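Long-range contact in EAL domain protein (Vibrio cholerae serotype O1, PDB 6IJ2), which is a phosphodiesterase that degrades the cyclic dinucleotides c-di-GMP and cGAMP, captured here with the linear product 5'-pGpG and calcium ions: residues 88-100 against 120-133. The protein carries 1 engineered substitution. Numbering follows the deposited sequence.
Sequences LTSKLSINFLPNA and FPIENIMFEFTEAE. With CA (calcium ion), chain J; CA (calcium ion), chain L; nucleotides of chain B.
Leu92 pairs with Ile125 and Asn95 with Glu128 in parallel register, their strands 91-96 and 125-129 being neighbours in the beta-alpha-beta unit completed by helix 109-117, part of the TIM-barrel-like fold known for EAL domains. Five backbone bonds define the register, from Leu92 N to Asn124 O (2.8 Å, 172° at the hydrogen) through to Phe96 N to Glu128 O; at both ends the donor lies on 91-96.

On the metal-binding face, Glu128 splits its carboxylate between two tasks. OE2 binds a calcium ion at 2.3 Å, and Asn95 OD1 binds the same ion at 2.4 Å; Glu45, Asp158 and a phosphate of the bound RNA join them. OE1 accepts a very short bond (2.5 Å) from Ser93 OG and forms a salt bridge with Lys179. With Ser93 OG swung opposite its own backbone N (chi1 -165°), the hydroxyl also meets Met126 CE.

The reverse face is apolar. Ile94 CB lies against Phe127 CE1 (3.9 Å), and Phe96 CB sits over one face of the Phe129 ring, the two ring planes inclined at 48°. Leu92 CB reaches Phe120 CZ at 3.8 Å.

Just past strand 125-129, Thr130 OG1 binds a second calcium at 2.8 Å. Adjacent strands thus supply metal ligands, and calcium on OE2 with Lys179 on OE1, supported by the short Ser93 bond, implies a carboxylate held at both oxygens and fixed in rotation.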
loop_
_atom_site.group_PDB
_atom_site.type_symbol
_atom_site.label_atom_id
_atom_site.label_comp_id
_atom_site.label_asym_id
_atom_site.label_seq_id
_atom_site.Cartn_x
_atom_site.Cartn_y
_atom_site.Cartn_z
ATOM N N LEU A 88 26.985 8.728 -19.803
ATOM C CA LEU A 88 25.536 8.855 -19.710
ATOM C C LEU A 88 25.101 10.303 -19.925
ATOM O O LEU A 88 25.591 11.215 -19.246
ATOM C CB LEU A 88 25.067 8.354 -18.350
ATOM C CG LEU A 88 23.553 8.367 -18.136
ATOM C CD1 LEU A 88 22.868 7.564 -19.233
ATOM C CD2 LEU A 88 23.211 7.822 -16.759
ATOM N N THR A 89 24.187 10.520 -20.883
ATOM C CA THR A 89 23.672 11.855 -21.160
ATOM C C THR A 89 22.176 11.988 -20.899
ATOM O O THR A 89 21.629 13.091 -21.048
ATOM C CB THR A 89 24.003 12.274 -22.602
ATOM O OG1 THR A 89 23.440 11.345 -23.535
ATOM C CG2 THR A 89 25.526 12.330 -22.804
ATOM N N SER A 90 21.510 10.911 -20.476
ATOM C CA SER A 90 20.120 10.945 -20.060
ATOM C C SER A 90 20.047 10.851 -18.529
ATOM O O SER A 90 21.015 11.176 -17.831
ATOM C CB SER A 90 19.354 9.825 -20.777
ATOM O OG SER A 90 19.841 8.548 -20.401
ATOM N N LYS A 91 18.904 10.407 -18.007
ATOM C CA LYS A 91 18.671 10.443 -16.566
ATOM C C LYS A 91 19.414 9.328 -15.830
ATOM O O LYS A 91 19.581 8.220 -16.346
ATOM C CB LYS A 91 17.173 10.358 -16.272
ATOM C CG LYS A 91 16.373 11.535 -16.850
ATOM C CD LYS A 91 16.227 12.668 -15.854
ATOM C CE LYS A 91 15.494 13.859 -16.467
ATOM N NZ LYS A 91 14.126 13.487 -16.910
ATOM N N LEU A 92 19.893 9.654 -14.629
ATOM C CA LEU A 92 20.453 8.691 -13.690
ATOM C C LEU A 92 19.502 8.571 -12.498
ATOM O O LEU A 92 19.224 9.565 -11.818
ATOM C CB LEU A 92 21.853 9.124 -13.245
ATOM C CG LEU A 92 22.496 8.269 -12.148
ATOM C CD1 LEU A 92 22.727 6.839 -12.644
ATOM C CD2 LEU A 92 23.755 8.882 -11.582
ATOM N N SER A 93 19.008 7.363 -12.243
ATOM C CA SER A 93 18.023 7.129 -11.187
ATOM C C SER A 93 18.684 6.343 -10.066
ATOM O O SER A 93 19.262 5.281 -10.309
ATOM C CB SER A 93 16.810 6.384 -11.722
ATOM O OG SER A 93 15.722 6.465 -10.811
ATOM N N ILE A 94 18.608 6.873 -8.848
ATOM C CA ILE A 94 19.324 6.325 -7.703
ATOM C C ILE A 94 18.309 5.934 -6.649
ATOM O O ILE A 94 17.367 6.686 -6.372
ATOM C CB ILE A 94 20.345 7.322 -7.122
ATOM C CG1 ILE A 94 21.362 7.701 -8.199
ATOM C CG2 ILE A 94 21.069 6.723 -5.908
ATOM C CD1 ILE A 94 22.197 8.924 -7.850
ATOM N N ASN A 95 18.502 4.758 -6.066
ATOM C CA ASN A 95 17.617 4.285 -5.010
ATOM C C ASN A 95 17.974 4.974 -3.702
ATOM O O ASN A 95 19.141 4.989 -3.301
ATOM C CB ASN A 95 17.734 2.770 -4.850
ATOM C CG ASN A 95 17.116 2.010 -6.008
ATOM O OD1 ASN A 95 15.898 1.855 -6.080
ATOM N ND2 ASN A 95 17.954 1.530 -6.919
ATOM N N PHE A 96 16.984 5.559 -3.041
ATOM C CA PHE A 96 17.228 6.267 -1.792
ATOM C C PHE A 96 17.018 5.281 -0.654
ATOM O O PHE A 96 15.895 4.827 -0.423
ATOM C CB PHE A 96 16.315 7.485 -1.663
ATOM C CG PHE A 96 16.727 8.463 -0.582
ATOM C CD1 PHE A 96 17.467 8.058 0.523
ATOM C CD2 PHE A 96 16.363 9.793 -0.672
ATOM C CE1 PHE A 96 17.824 8.954 1.513
ATOM C CE2 PHE A 96 16.722 10.697 0.313
ATOM C CZ PHE A 96 17.452 10.276 1.405
ATOM N N LEU A 97 18.102 4.966 0.059
ATOM C CA LEU A 97 18.078 4.052 1.190
ATOM C C LEU A 97 16.997 4.470 2.188
ATOM O O LEU A 97 17.036 5.602 2.694
ATOM C CB LEU A 97 19.444 4.020 1.873
ATOM C CG LEU A 97 19.600 3.045 3.045
ATOM C CD1 LEU A 97 19.831 1.623 2.548
ATOM C CD2 LEU A 97 20.715 3.484 3.982
ATOM N N PRO A 98 16.025 3.594 2.486
ATOM C CA PRO A 98 14.894 3.951 3.360
ATOM C C PRO A 98 15.243 4.807 4.576
ATOM O O PRO A 98 16.048 4.426 5.435
ATOM C CB PRO A 98 14.359 2.576 3.761
ATOM C CG PRO A 98 14.560 1.766 2.511
ATOM C CD PRO A 98 15.885 2.230 1.946
ATOM N N ASN A 99 14.593 5.972 4.649
ATOM C CA ASN A 99 15.084 7.135 5.376
ATOM C C ASN A 99 14.508 7.265 6.782
ATOM O O ASN A 99 14.543 8.361 7.354
ATOM C CB ASN A 99 14.788 8.410 4.581
ATOM C CG ASN A 99 14.553 8.144 3.104
ATOM O OD1 ASN A 99 14.313 7.010 2.693
ATOM N ND2 ASN A 99 14.609 9.197 2.296
ATOM N N ALA A 100 13.983 6.181 7.360
ATOM C CA ALA A 100 13.585 6.250 8.762
ATOM C C ALA A 100 14.775 6.531 9.664
ATOM O O ALA A 100 14.591 6.920 10.822
ATOM C CB ALA A 100 12.897 4.958 9.198
ATOM N N PHE A 120 27.601 16.618 -14.075
ATOM C CA PHE A 120 26.332 15.938 -14.286
ATOM C C PHE A 120 25.223 16.786 -13.682
ATOM O O PHE A 120 25.220 16.995 -12.460
ATOM C CB PHE A 120 26.360 14.552 -13.639
ATOM C CG PHE A 120 25.381 13.570 -14.237
ATOM C CD1 PHE A 120 24.060 13.527 -13.813
ATOM C CD2 PHE A 120 25.797 12.663 -15.201
ATOM C CE1 PHE A 120 23.168 12.628 -14.368
ATOM C CE2 PHE A 120 24.916 11.763 -15.754
ATOM C CZ PHE A 120 23.594 11.735 -15.324
ATOM N N PRO A 121 24.292 17.310 -14.474
ATOM C CA PRO A 121 23.269 18.213 -13.922
ATOM C C PRO A 121 22.367 17.544 -12.890
ATOM O O PRO A 121 21.930 16.401 -13.055
ATOM C CB PRO A 121 22.467 18.638 -15.158
ATOM C CG PRO A 121 22.806 17.629 -16.218
ATOM C CD PRO A 121 24.212 17.212 -15.941
ATOM N N ILE A 122 22.069 18.301 -11.827
ATOM C CA ILE A 122 21.150 17.846 -10.779
ATOM C C ILE A 122 19.812 17.449 -11.380
ATOM O O ILE A 122 19.161 16.498 -10.932
ATOM C CB ILE A 122 20.992 18.954 -9.715
ATOM C CG1 ILE A 122 22.321 19.195 -8.994
ATOM C CG2 ILE A 122 19.886 18.636 -8.724
ATOM C CD1 ILE A 122 22.835 17.983 -8.270
ATOM N N GLU A 123 19.392 18.167 -12.422
ATOM C CA GLU A 123 18.112 17.925 -13.064
ATOM C C GLU A 123 18.076 16.600 -13.817
ATOM O O GLU A 123 16.983 16.117 -14.155
ATOM C CB GLU A 123 17.790 19.100 -14.001
ATOM C CG GLU A 123 19.009 19.815 -14.589
ATOM C CD GLU A 123 19.714 20.746 -13.600
ATOM O OE1 GLU A 123 19.042 21.577 -12.955
ATOM O OE2 GLU A 123 20.943 20.617 -13.448
ATOM N N ASN A 124 19.233 15.996 -14.091
ATOM C CA ASN A 124 19.262 14.674 -14.700
ATOM C C ASN A 124 19.444 13.558 -13.679
ATOM O O ASN A 124 19.684 12.410 -14.069
ATOM C CB ASN A 124 20.361 14.587 -15.750
ATOM C CG ASN A 124 20.043 15.396 -16.993
ATOM O OD1 ASN A 124 19.010 16.058 -17.078
ATOM N ND2 ASN A 124 20.939 15.352 -17.960
ATOM N N ILE A 125 19.351 13.865 -12.387
ATOM C CA ILE A 125 19.424 12.860 -11.328
ATOM C C ILE A 125 18.030 12.680 -10.737
ATOM O O ILE A 125 17.385 13.656 -10.335
ATOM C CB ILE A 125 20.452 13.252 -10.250
ATOM C CG1 ILE A 125 21.859 13.307 -10.849
ATOM C CG2 ILE A 125 20.411 12.265 -9.070
ATOM C CD1 ILE A 125 22.904 13.894 -9.908
ATOM N N MET A 126 17.561 11.435 -10.699
ATOM C CA MET A 126 16.252 11.089 -10.136
ATOM C C MET A 126 16.472 10.195 -8.932
ATOM O O MET A 126 17.267 9.257 -8.997
ATOM C CB MET A 126 15.356 10.380 -11.143
ATOM C CG MET A 126 13.987 10.000 -10.563
ATOM S SD MET A 126 12.713 9.615 -11.775
ATOM C CE MET A 126 13.227 8.013 -12.383
ATOM N N PHE A 127 15.784 10.492 -7.832
ATOM C CA PHE A 127 15.865 9.665 -6.637
ATOM C C PHE A 127 14.583 8.864 -6.496
ATOM O O PHE A 127 13.487 9.425 -6.565
ATOM C CB PHE A 127 16.119 10.514 -5.390
ATOM C CG PHE A 127 17.562 10.901 -5.226
ATOM C CD1 PHE A 127 18.475 9.982 -4.732
ATOM C CD2 PHE A 127 18.018 12.159 -5.597
ATOM C CE1 PHE A 127 19.807 10.316 -4.604
ATOM C CE2 PHE A 127 19.350 12.500 -5.456
ATOM C CZ PHE A 127 20.243 11.584 -4.973
ATOM N N GLU A 128 14.727 7.555 -6.311
ATOM C CA GLU A 128 13.589 6.656 -6.130
ATOM C C GLU A 128 13.388 6.383 -4.649
ATOM O O GLU A 128 14.326 5.975 -3.954
ATOM C CB GLU A 128 13.801 5.344 -6.887
ATOM C CG GLU A 128 14.173 5.574 -8.338
ATOM C CD GLU A 128 14.245 4.298 -9.138
ATOM O OE1 GLU A 128 14.492 4.390 -10.355
ATOM O OE2 GLU A 128 14.046 3.205 -8.556
ATOM N N PHE A 129 12.162 6.588 -4.179
ATOM C CA PHE A 129 11.859 6.597 -2.754
ATOM C C PHE A 129 11.099 5.328 -2.383
ATOM O O PHE A 129 10.054 5.029 -2.974
ATOM C CB PHE A 129 11.055 7.845 -2.381
ATOM C CG PHE A 129 11.888 9.098 -2.310
ATOM C CD1 PHE A 129 12.152 9.830 -3.455
ATOM C CD2 PHE A 129 12.391 9.549 -1.100
ATOM C CE1 PHE A 129 12.917 10.986 -3.407
ATOM C CE2 PHE A 129 13.161 10.704 -1.039
ATOM C CZ PHE A 129 13.425 11.425 -2.197
ATOM N N THR A 130 11.648 4.586 -1.427
ATOM C CA THR A 130 11.010 3.441 -0.800
ATOM C C THR A 130 10.893 3.717 0.692
ATOM O O THR A 130 11.837 4.216 1.314
ATOM C CB THR A 130 11.812 2.144 -1.010
ATOM O OG1 THR A 130 11.977 1.883 -2.410
ATOM C CG2 THR A 130 11.089 0.963 -0.368
ATOM N N GLU A 131 9.737 3.394 1.257
ATOM C CA GLU A 131 9.507 3.594 2.680
ATOM C C GLU A 131 10.271 2.562 3.506
ATOM O O GLU A 131 10.458 1.417 3.089
ATOM C CB GLU A 131 8.013 3.503 2.983
ATOM C CG GLU A 131 7.131 4.313 2.039
ATOM C CD GLU A 131 6.631 3.505 0.840
ATOM O OE1 GLU A 131 7.455 2.839 0.178
ATOM O OE2 GLU A 131 5.407 3.533 0.565
ATOM N N ALA A 132 10.713 2.983 4.694
ATOM C CA ALA A 132 11.412 2.073 5.590
ATOM C C ALA A 132 10.448 1.249 6.428
ATOM O O ALA A 132 10.760 0.106 6.781
ATOM C CB ALA A 132 12.352 2.857 6.506
ATOM N N GLU A 133 9.291 1.811 6.762
ATOM C CA GLU A 133 8.262 1.102 7.510
ATOM C C GLU A 133 6.923 1.766 7.204
ATOM O O GLU A 133 6.831 2.645 6.339
ATOM C CB GLU A 133 8.579 1.088 9.012
ATOM C CG GLU A 133 8.273 2.390 9.734
ATOM C CD GLU A 133 9.518 3.186 10.062
ATOM O OE1 GLU A 133 10.330 2.709 10.882
ATOM O OE2 GLU A 133 9.685 4.284 9.492
HETATM CA CA CA J . 14.253 1.137 -7.634
HETATM CA CA CA L . 12.378 -0.567 -3.664
ATOM P P G B 2 18.701 -5.985 -7.692
ATOM O OP1 G B 2 19.506 -5.185 -8.550
ATOM O OP2 G B 2 19.175 -7.256 -7.256
ATOM O "O5'" G B 2 18.303 -5.165 -6.406
ATOM C "C5'" G B 2 17.763 -5.794 -5.251
ATOM C "C4'" G B 2 17.291 -4.749 -4.279
ATOM O "O4'" G B 2 18.399 -3.899 -3.921
ATOM C "C3'" G B 2 16.195 -3.816 -4.794
ATOM O "O3'" G B 2 15.189 -3.590 -3.825
ATOM C "C2'" G B 2 16.930 -2.504 -5.020
ATOM O "O2'" G B 2 16.162 -1.339 -4.877
ATOM C "C1'" G B 2 17.990 -2.568 -3.928
ATOM N N9 G B 2 19.129 -1.741 -4.281
ATOM C C8 G B 2 19.953 -1.889 -5.364
ATOM N N7 G B 2 20.849 -0.949 -5.457
ATOM C C5 G B 2 20.583 -0.119 -4.384
ATOM C C6 G B 2 21.221 1.070 -3.965
ATOM O O6 G B 2 22.164 1.656 -4.484
ATOM N N1 G B 2 20.640 1.587 -2.819
ATOM C C2 G B 2 19.571 1.037 -2.167
ATOM N N2 G B 2 19.145 1.689 -1.085
ATOM N N3 G B 2 18.976 -0.080 -2.537
ATOM C C4 G B 2 19.527 -0.600 -3.645
HETATM O O HOH W 1 22.789 13.173 -18.004
HETATM O O HOH W 2 13.416 0.090 -9.525
HETATM O O HOH W 3 14.335 -0.955 -2.349
#